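Long-range contacts in Beta/gama crystallin family protein (Methanosarcina acetivorans C2A, PDB 5HT9), which binds calcium or magnesium ions through a single βγ-crystallin domain built of two Greek key motifs: residues 5-10 against 29-34; 34-39 against 74-79; 51-56 against 78-83. All blocks are in the same frame, centred on the assembly; numbering follows the deposited sequence.

Interaction 1: 5-10 against 29-34; sequences VIVYEH and DNLNDK. With MG (magnesium ion), chain E; NI (nickel (II) ion), chain C; MG (magnesium ion), chain D.
V7, on the strand 4-8, opens the contact with a methyl: its CG2 lies 3.7 Å from L31 CD1, the two side chains sliding past one another in opposite directions. The same leucine methyl also rests near the main chain, 3.6 Å from V7 O. With CG anti to its own carbonyl carbon (chi1 -56°), L31 can reach both of these atoms with its CD1 branch, and V7 also packs on F81. Y8 contributes mainly through its backbone before the chain turns a corner at E9. There the hydrophobic contact gives way to a metal site of the βγ-crystallin kind, in which the loop ahead of the strand 37-42 meets the end of the strand 4-8 within the first Greek key. E9 O and K34 O converge to 2.9 Å, close for two oxygens that repel, because both bind one magnesium ion, at 2.2 Å from E9 O; S36 and N76 supply its other protein ligands. E9 CA lies 3.3 Å from K34 O in a CA-H...O contact. The E9 side chain, extended with CG anti to the backbone N (chi1 179°), carries its carboxylate away from this magnesium, and OE1 accepts a hydrogen bond from K16 N. An alanine here would keep the carbonyl ligand but would probably deprive K16 N of its acceptor and remove a negative charge near K34 NZ. Next in sequence, H10 uses NE2 to bind a nickel ion at 2.1 Å.

Interaction 2: 34-39 against 74-79; sequences KISSIK and PDNSIS. With MG (magnesium ion), chain E; MG (magnesium ion), chain D.
D75 and S36 are joined by a short hydrogen bond, S36 OG donating to D75 OD1 at 2.7 Å and meeting the syn lone pair of that oxygen. With CG anti to the backbone N (chi1 -165°), D75 swings its carboxylate round to the serine, although its CB sets off at an angle to it. N76 follows with two links: its backbone N makes a weak hydrogen bond to I35 O, while its side-chain OD1 binds magnesium at 2.3 Å. S36 OG and K34 O complete the share of these segments in that site, each 2.4 Å from the metal, and E9 O comes in from the corner that follows the strand 4-8. One water ties the two backbones together, donating to I35 O and P74 O and accepting from S77 N. At S77 the chain passes to the second magnesium, which S77 O binds. I78 then points to the other segment: its CG2 meets I35 CD1 at 3.7 Å, the side chains crossing at about a right angle, and its CD1 reaches I38 CD1 tip to tip. F47 adds to this hydrophobic interior of the βγ-crystallin domain. S79 OG returns to the second magnesium, alongside D33 and E49. Since S36 OG directs its proton to D75, its oxygen is turned to the first metal as a lone-pair donor; the aspartate is in the second shell and probably orients this ligand, and may make it more electron-rich.

Interaction 3: 51-56 against 78-83; sequences INYGGR and ISSFRQ. With MG (magnesium ion), chain D.
The guanidinium of R82 lies flat on the ring of Y53, the two planes 11° apart, in a cation-pi stack with R82 CZ 3.9 Å from the ring centroid. CZ comes closest to one ring atom, CD2, at 3.5 Å. Nearer the middle of the same face stands R82 CD, 4.0 Å from the centroid in a CH-pi contact, so the arginine covers the ring with its last methylene as well as its charged end. F81 O sits at the edge of the ring, near its plane. Beside the stack, Y53 N donates a hydrogen bond of 2.9 Å to S80 OG; the serine oxygen is placed between its own backbone N and carbonyl carbon (chi1 54°) and is also hydrogen-bonded to Y50 O. At the other end I51 CG2 lies 3.6 Å from S79 O, while S79 OG binds magnesium and is hydrogen-bonded to N32 OD1.

Y48 forms the next shell and probably positions the first. R82 NE is hydrogen-bonded to Y48 OH, the Y48 ring meets that of Y53, and S79 and S80 both face Y48 in a classic beta bulge where the strand 80-83 begins. The loop 51-56 of the second Greek key is in this way folded against an outermost strand of its sheet. Held at NE by Y48 OH and over one face by the Y53 ring, the guanidinium is probably restrained in its rotation, and its positive charge is likely to be partly stabilised by the ring's pi electrons.

How the interactions relate
From the N terminus, the strand 4-8 runs to its corner, and interaction 1 closes the first long loop by bringing 29-34 back to it within the first Greek key. Interaction 2 starts from the same K34 and spans a longer loop, joining the entry to the strand 37-42 with the loop segment 74-79 of the second Greek key. Interaction 3 opens inside that span, at 51-56, and ends on 78-83, so its loop overlaps that of interaction 2 and shares I78 and S79 with it. One magnesium joins interactions 1 and 2; the other touches all three. D33 N, 3.1 Å from I78 O in a probable hydrogen bond, links the two motifs directly.

Interaction 1: 5-10 against 29-34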
loop_
_atom_site.group_PDB
_atom_site.type_symbol
_atom_site.label_atom_id
_atom_site.label_comp_id
_atom_site.label_asym_id
_atom_site.label_seq_id
_atom_site.Cartn_x
_atom_site.Cartn_y
_atom_site.Cartn_z
ATOM N N VAL A 5 -0.310 4.717 -6.708
ATOM C CA VAL A 5 -1.039 4.145 -5.588
ATOM C C VAL A 5 -1.004 5.160 -4.442
ATOM O O VAL A 5 0.003 5.849 -4.228
ATOM C CB VAL A 5 -0.448 2.782 -5.143
ATOM C CG1 VAL A 5 0.998 2.925 -4.677
ATOM C CG2 VAL A 5 -1.307 2.145 -4.061
ATOM N N ILE A 6 -2.130 5.292 -3.752
ATOM C CA ILE A 6 -2.199 6.163 -2.598
ATOM C C ILE A 6 -2.449 5.304 -1.375
ATOM O O ILE A 6 -3.359 4.475 -1.376
ATOM C CB ILE A 6 -3.299 7.217 -2.749
ATOM C CG1 ILE A 6 -3.126 7.957 -4.082
ATOM C CG2 ILE A 6 -3.228 8.188 -1.592
ATOM C CD1 ILE A 6 -4.205 8.940 -4.381
ATOM N N VAL A 7 -1.634 5.484 -0.344
ATOM C CA VAL A 7 -1.814 4.728 0.895
ATOM C C VAL A 7 -2.194 5.676 2.027
ATOM O O VAL A 7 -1.750 6.822 2.062
ATOM C CB VAL A 7 -0.542 3.936 1.279
ATOM C CG1 VAL A 7 -0.270 2.801 0.248
ATOM C CG2 VAL A 7 0.659 4.863 1.388
ATOM N N TYR A 8 -2.999 5.176 2.957
ATOM C CA TYR A 8 -3.562 5.988 4.032
ATOM C C TYR A 8 -3.367 5.327 5.381
ATOM O O TYR A 8 -3.447 4.104 5.503
ATOM C CB TYR A 8 -5.063 6.210 3.827
ATOM C CG TYR A 8 -5.470 7.091 2.671
ATOM C CD1 TYR A 8 -5.540 6.596 1.369
ATOM C CD2 TYR A 8 -5.854 8.400 2.894
ATOM C CE1 TYR A 8 -5.951 7.405 0.321
ATOM C CE2 TYR A 8 -6.267 9.214 1.864
ATOM C CZ TYR A 8 -6.315 8.723 0.583
ATOM O OH TYR A 8 -6.734 9.569 -0.428
ATOM N N GLU A 9 -3.169 6.155 6.396
ATOM C CA GLU A 9 -2.926 5.702 7.762
ATOM C C GLU A 9 -4.137 5.049 8.452
ATOM O O GLU A 9 -3.984 4.158 9.288
ATOM C CB GLU A 9 -2.443 6.898 8.584
ATOM C CG GLU A 9 -2.173 6.600 10.032
ATOM C CD GLU A 9 -1.809 7.851 10.802
ATOM O OE1 GLU A 9 -1.998 8.964 10.255
ATOM O OE2 GLU A 9 -1.354 7.712 11.956
ATOM N N HIS A 10 -5.341 5.491 8.105
ATOM C CA HIS A 10 -6.541 4.994 8.771
ATOM C C HIS A 10 -7.539 4.431 7.771
ATOM O O HIS A 10 -7.481 4.723 6.582
ATOM C CB HIS A 10 -7.209 6.114 9.593
ATOM C CG HIS A 10 -6.337 6.676 10.679
ATOM N ND1 HIS A 10 -5.671 5.879 11.586
ATOM C CD2 HIS A 10 -6.033 7.956 11.009
ATOM C CE1 HIS A 10 -4.992 6.642 12.427
ATOM N NE2 HIS A 10 -5.190 7.905 12.096
ATOM N N ASP A 29 8.353 6.183 4.555
ATOM C CA ASP A 29 9.008 5.769 5.789
ATOM C C ASP A 29 7.950 5.930 6.857
ATOM O O ASP A 29 7.847 5.138 7.797
ATOM C CB ASP A 29 10.252 6.611 6.100
ATOM C CG ASP A 29 11.449 6.248 5.229
ATOM O OD1 ASP A 29 11.771 5.042 5.122
ATOM O OD2 ASP A 29 12.071 7.170 4.653
ATOM N N ASN A 30 7.141 6.967 6.654
ATOM C CA ASN A 30 6.125 7.398 7.594
ATOM C C ASN A 30 5.039 6.362 7.863
ATOM O O ASN A 30 4.632 6.162 9.005
ATOM C CB ASN A 30 5.482 8.687 7.081
ATOM C CG ASN A 30 6.482 9.599 6.390
ATOM O OD1 ASN A 30 7.226 10.329 7.042
ATOM N ND2 ASN A 30 6.505 9.559 5.062
ATOM N N LEU A 31 4.566 5.700 6.815
ATOM C CA LEU A 31 3.408 4.833 6.979
ATOM C C LEU A 31 3.773 3.354 7.086
ATOM O O LEU A 31 2.899 2.488 6.951
ATOM C CB LEU A 31 2.422 5.054 5.832
ATOM C CG LEU A 31 1.925 6.489 5.631
ATOM C CD1 LEU A 31 0.738 6.535 4.673
ATOM C CD2 LEU A 31 1.576 7.162 6.956
ATOM N N ASN A 32 5.051 3.060 7.334
ATOM C CA ASN A 32 5.467 1.681 7.607
ATOM C C ASN A 32 4.654 1.111 8.767
ATOM O O ASN A 32 4.618 1.692 9.854
ATOM C CB ASN A 32 6.971 1.600 7.923
ATOM C CG ASN A 32 7.448 0.167 8.205
ATOM O OD1 ASN A 32 6.648 -0.754 8.347
ATOM N ND2 ASN A 32 8.758 -0.012 8.315
ATOM N N ASP A 33 4.010 -0.030 8.518
ATOM C CA ASP A 33 3.171 -0.708 9.510
ATOM C C ASP A 33 2.009 0.160 10.001
ATOM O O ASP A 33 1.468 -0.086 11.073
ATOM C CB ASP A 33 4.008 -1.167 10.714
ATOM C CG ASP A 33 4.551 -2.584 10.559
ATOM O OD1 ASP A 33 4.433 -3.174 9.456
ATOM O OD2 ASP A 33 5.090 -3.108 11.562
ATOM N N LYS A 34 1.626 1.159 9.208
ATOM C CA LYS A 34 0.494 2.017 9.550
ATOM C C LYS A 34 -0.555 2.083 8.445
ATOM O O LYS A 34 -1.569 2.759 8.595
ATOM C CB LYS A 34 0.965 3.435 9.863
ATOM C CG LYS A 34 1.722 3.582 11.163
ATOM C CD LYS A 34 2.097 5.040 11.378
ATOM C CE LYS A 34 2.762 5.252 12.733
ATOM N NZ LYS A 34 3.042 6.696 12.993
HETATM MG MG MG E . -3.122 2.391 10.382
HETATM NI NI NI C . -4.562 9.563 13.206
HETATM MG MG MG D . 5.211 -4.633 8.173
HETATM O O HOH W 1 4.348 -6.199 9.159
HETATM O O HOH W 2 7.008 -4.870 9.345
#

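Interaction 2: 34-39 against 74-79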
loop_
_atom_site.group_PDB
_atom_site.type_symbol
_atom_site.label_atom_id
_atom_site.label_comp_id
_atom_site.label_asym_id
_atom_site.label_seq_id
_atom_site.Cartn_x
_atom_site.Cartn_y
_atom_site.Cartn_z
ATOM N N LYS A 34 1.626 1.159 9.208
ATOM C CA LYS A 34 0.494 2.017 9.550
ATOM C C LYS A 34 -0.555 2.083 8.445
ATOM O O LYS A 34 -1.569 2.759 8.595
ATOM C CB LYS A 34 0.965 3.435 9.863
ATOM C CG LYS A 34 1.722 3.582 11.163
ATOM C CD LYS A 34 2.097 5.040 11.378
ATOM C CE LYS A 34 2.762 5.252 12.733
ATOM N NZ LYS A 34 3.042 6.696 12.993
ATOM N N ILE A 35 -0.324 1.388 7.338
ATOM C CA ILE A 35 -1.235 1.502 6.207
ATOM C C ILE A 35 -2.522 0.735 6.486
ATOM O O ILE A 35 -2.488 -0.453 6.795
ATOM C CB ILE A 35 -0.574 1.005 4.909
ATOM C CG1 ILE A 35 0.639 1.883 4.585
ATOM C CG2 ILE A 35 -1.572 1.028 3.754
ATOM C CD1 ILE A 35 1.479 1.345 3.449
ATOM N N SER A 36 -3.657 1.424 6.379
ATOM C CA SER A 36 -4.930 0.832 6.741
ATOM C C SER A 36 -5.939 0.869 5.609
ATOM O O SER A 36 -6.926 0.150 5.646
ATOM C CB SER A 36 -5.510 1.532 7.979
ATOM O OG SER A 36 -4.738 1.220 9.126
ATOM N N SER A 37 -5.710 1.738 4.627
ATOM C CA SER A 37 -6.516 1.732 3.420
ATOM C C SER A 37 -5.668 2.199 2.246
ATOM O O SER A 37 -4.609 2.810 2.427
ATOM C CB SER A 37 -7.774 2.599 3.577
ATOM O OG SER A 37 -7.431 3.921 3.956
ATOM N N ILE A 38 -6.129 1.861 1.045
ATOM C CA ILE A 38 -5.346 2.026 -0.176
ATOM C C ILE A 38 -6.225 2.387 -1.360
ATOM O O ILE A 38 -7.274 1.785 -1.550
ATOM C CB ILE A 38 -4.605 0.719 -0.551
ATOM C CG1 ILE A 38 -3.677 0.242 0.570
ATOM C CG2 ILE A 38 -3.846 0.880 -1.862
ATOM C CD1 ILE A 38 -3.094 -1.159 0.283
ATOM N N LYS A 39 -5.787 3.336 -2.176
ATOM C CA LYS A 39 -6.392 3.545 -3.492
ATOM C C LYS A 39 -5.356 3.256 -4.558
ATOM O O LYS A 39 -4.414 4.021 -4.719
ATOM C CB LYS A 39 -6.906 4.980 -3.668
ATOM C CG LYS A 39 -8.028 5.392 -2.739
ATOM C CD LYS A 39 -8.362 6.865 -2.950
ATOM C CE LYS A 39 -9.365 7.353 -1.917
ATOM N NZ LYS A 39 -9.642 8.799 -2.108
ATOM N N PRO A 74 -3.354 -7.966 6.197
ATOM C CA PRO A 74 -3.347 -7.612 7.629
ATOM C C PRO A 74 -3.208 -6.108 7.874
ATOM O O PRO A 74 -2.357 -5.469 7.259
ATOM C CB PRO A 74 -2.119 -8.357 8.173
ATOM C CG PRO A 74 -1.883 -9.467 7.210
ATOM C CD PRO A 74 -2.305 -8.948 5.863
ATOM N N ASP A 75 -4.036 -5.552 8.754
ATOM C CA ASP A 75 -3.985 -4.127 9.047
ATOM C C ASP A 75 -2.613 -3.765 9.608
ATOM O O ASP A 75 -1.970 -4.593 10.244
ATOM C CB ASP A 75 -5.084 -3.734 10.043
ATOM C CG ASP A 75 -5.316 -2.229 10.101
ATOM O OD1 ASP A 75 -4.929 -1.519 9.151
ATOM O OD2 ASP A 75 -5.896 -1.757 11.099
ATOM N N ASN A 76 -2.166 -2.539 9.347
ATOM C CA ASN A 76 -0.920 -2.047 9.922
ATOM C C ASN A 76 0.254 -3.007 9.746
ATOM O O ASN A 76 0.999 -3.260 10.694
ATOM C CB ASN A 76 -1.142 -1.748 11.404
ATOM C CG ASN A 76 -2.187 -0.678 11.613
ATOM O OD1 ASN A 76 -2.296 0.250 10.809
ATOM N ND2 ASN A 76 -2.971 -0.800 12.679
ATOM N N SER A 77 0.403 -3.543 8.534
ATOM C CA SER A 77 1.448 -4.520 8.236
ATOM C C SER A 77 2.300 -4.156 7.019
ATOM O O SER A 77 3.488 -4.455 6.973
ATOM C CB SER A 77 0.826 -5.895 8.004
ATOM O OG SER A 77 0.329 -6.427 9.220
ATOM N N ILE A 78 1.684 -3.542 6.019
ATOM C CA ILE A 78 2.414 -3.202 4.804
ATOM C C ILE A 78 3.593 -2.290 5.119
ATOM O O ILE A 78 3.437 -1.259 5.773
ATOM C CB ILE A 78 1.501 -2.540 3.772
ATOM C CG1 ILE A 78 0.386 -3.514 3.375
ATOM C CG2 ILE A 78 2.317 -2.112 2.557
ATOM C CD1 ILE A 78 -0.656 -2.923 2.464
ATOM N N SER A 79 4.776 -2.699 4.677
ATOM C CA SER A 79 6.012 -2.008 5.027
ATOM C C SER A 79 6.826 -1.628 3.792
ATOM O O SER A 79 7.787 -0.865 3.887
ATOM C CB SER A 79 6.862 -2.875 5.969
ATOM O OG SER A 79 6.212 -3.068 7.212
HETATM MG MG MG E . -3.122 2.391 10.382
HETATM MG MG MG D . 5.211 -4.633 8.173
HETATM O O HOH W 3 -1.229 -2.949 6.426
HETATM O O HOH W 1 4.348 -6.199 9.159
HETATM O O HOH W 2 7.008 -4.870 9.345
#

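Interaction 3: 51-56 against 78-83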
loop_
_atom_site.group_PDB
_atom_site.type_symbol
_atom_site.label_atom_id
_atom_site.label_comp_id
_atom_site.label_asym_id
_atom_site.label_seq_id
_atom_site.Cartn_x
_atom_site.Cartn_y
_atom_site.Cartn_z
ATOM N N ILE A 51 9.954 -4.322 5.232
ATOM C CA ILE A 51 10.630 -3.366 4.356
ATOM C C ILE A 51 11.515 -4.077 3.353
ATOM O O ILE A 51 11.851 -5.252 3.527
ATOM C CB ILE A 51 11.496 -2.375 5.116
ATOM C CG1 ILE A 51 12.543 -3.120 5.944
ATOM C CG2 ILE A 51 10.640 -1.448 5.964
ATOM C CD1 ILE A 51 13.627 -2.211 6.439
ATOM N N ASN A 52 11.903 -3.351 2.313
ATOM C CA ASN A 52 12.746 -3.901 1.264
ATOM C C ASN A 52 12.152 -5.167 0.651
ATOM O O ASN A 52 12.874 -6.094 0.279
ATOM C CB ASN A 52 14.152 -4.165 1.816
ATOM C CG ASN A 52 14.799 -2.901 2.341
ATOM O OD1 ASN A 52 14.692 -1.838 1.722
ATOM N ND2 ASN A 52 15.465 -3.001 3.486
ATOM N N TYR A 53 10.824 -5.182 0.557
ATOM C CA TYR A 53 10.099 -6.180 -0.225
ATOM C C TYR A 53 10.244 -7.584 0.351
ATOM O O TYR A 53 10.391 -8.564 -0.389
ATOM C CB TYR A 53 10.566 -6.145 -1.687
ATOM C CG TYR A 53 10.652 -4.735 -2.247
ATOM C CD1 TYR A 53 9.585 -3.851 -2.127
ATOM C CD2 TYR A 53 11.807 -4.282 -2.876
ATOM C CE1 TYR A 53 9.657 -2.561 -2.629
ATOM C CE2 TYR A 53 11.888 -2.987 -3.377
ATOM C CZ TYR A 53 10.803 -2.134 -3.251
ATOM O OH TYR A 53 10.877 -0.852 -3.749
ATOM N N GLY A 54 10.181 -7.685 1.671
ATOM C CA GLY A 54 10.328 -8.978 2.314
ATOM C C GLY A 54 9.046 -9.562 2.882
ATOM O O GLY A 54 8.102 -8.839 3.217
ATOM N N GLY A 55 9.025 -10.889 2.993
ATOM C CA GLY A 55 7.933 -11.591 3.642
ATOM C C GLY A 55 6.760 -11.870 2.721
ATOM O O GLY A 55 6.894 -11.827 1.507
ATOM N N ARG A 56 5.605 -12.140 3.313
ATOM C CA ARG A 56 4.385 -12.352 2.552
ATOM C C ARG A 56 4.060 -11.098 1.739
ATOM O O ARG A 56 4.442 -9.988 2.122
ATOM C CB ARG A 56 3.210 -12.690 3.478
ATOM C CG ARG A 56 3.365 -13.958 4.298
ATOM C CD ARG A 56 2.191 -14.129 5.259
ATOM N NE ARG A 56 2.212 -13.122 6.318
ATOM C CZ ARG A 56 1.176 -12.797 7.086
ATOM N NH1 ARG A 56 0.005 -13.405 6.945
ATOM N NH2 ARG A 56 1.320 -11.867 8.014
ATOM N N ILE A 78 1.684 -3.542 6.019
ATOM C CA ILE A 78 2.414 -3.202 4.804
ATOM C C ILE A 78 3.593 -2.290 5.119
ATOM O O ILE A 78 3.437 -1.259 5.773
ATOM C CB ILE A 78 1.501 -2.540 3.772
ATOM C CG1 ILE A 78 0.386 -3.514 3.375
ATOM C CG2 ILE A 78 2.317 -2.112 2.557
ATOM C CD1 ILE A 78 -0.656 -2.923 2.464
ATOM N N SER A 79 4.776 -2.699 4.677
ATOM C CA SER A 79 6.012 -2.008 5.027
ATOM C C SER A 79 6.826 -1.628 3.792
ATOM O O SER A 79 7.787 -0.865 3.887
ATOM C CB SER A 79 6.862 -2.875 5.969
ATOM O OG SER A 79 6.212 -3.068 7.212
ATOM N N SER A 80 6.460 -2.181 2.638
ATOM C CA SER A 80 7.010 -1.723 1.367
ATOM C C SER A 80 6.049 -2.098 0.252
ATOM O O SER A 80 5.192 -2.956 0.431
ATOM C CB SER A 80 8.402 -2.319 1.104
ATOM O OG SER A 80 8.374 -3.731 1.196
ATOM N N PHE A 81 6.171 -1.434 -0.889
ATOM C CA PHE A 81 5.356 -1.792 -2.045
ATOM C C PHE A 81 5.983 -1.276 -3.331
ATOM O O PHE A 81 6.744 -0.321 -3.316
ATOM C CB PHE A 81 3.920 -1.270 -1.883
ATOM C CG PHE A 81 3.816 0.205 -1.557
ATOM C CD1 PHE A 81 3.787 1.152 -2.570
ATOM C CD2 PHE A 81 3.699 0.632 -0.251
ATOM C CE1 PHE A 81 3.662 2.514 -2.279
ATOM C CE2 PHE A 81 3.578 1.999 0.053
ATOM C CZ PHE A 81 3.557 2.931 -0.964
ATOM N N ARG A 82 5.695 -1.941 -4.441
ATOM C CA ARG A 82 6.288 -1.556 -5.712
ATOM C C ARG A 82 5.445 -2.041 -6.869
ATOM O O ARG A 82 4.587 -2.890 -6.712
ATOM C CB ARG A 82 7.697 -2.121 -5.853
ATOM C CG ARG A 82 7.742 -3.624 -5.978
ATOM C CD ARG A 82 9.139 -4.012 -6.347
ATOM N NE ARG A 82 9.516 -5.306 -5.815
ATOM C CZ ARG A 82 10.751 -5.777 -5.870
ATOM N NH1 ARG A 82 11.698 -5.045 -6.448
ATOM N NH2 ARG A 82 11.028 -6.969 -5.365
ATOM N N GLN A 83 5.707 -1.487 -8.038
ATOM C CA GLN A 83 4.949 -1.831 -9.221
ATOM C C GLN A 83 5.472 -3.152 -9.761
ATOM O O GLN A 83 6.680 -3.408 -9.702
ATOM C CB GLN A 83 5.070 -0.713 -10.260
ATOM C CG GLN A 83 4.285 -0.945 -11.524
ATOM C CD GLN A 83 4.533 0.151 -12.539
ATOM O OE1 GLN A 83 5.298 1.091 -12.284
ATOM N NE2 GLN A 83 3.870 0.054 -13.685
HETATM MG MG MG D . 5.211 -4.633 8.173
HETATM O O HOH W 1 4.348 -6.199 9.159
HETATM O O HOH W 2 7.008 -4.870 9.345
#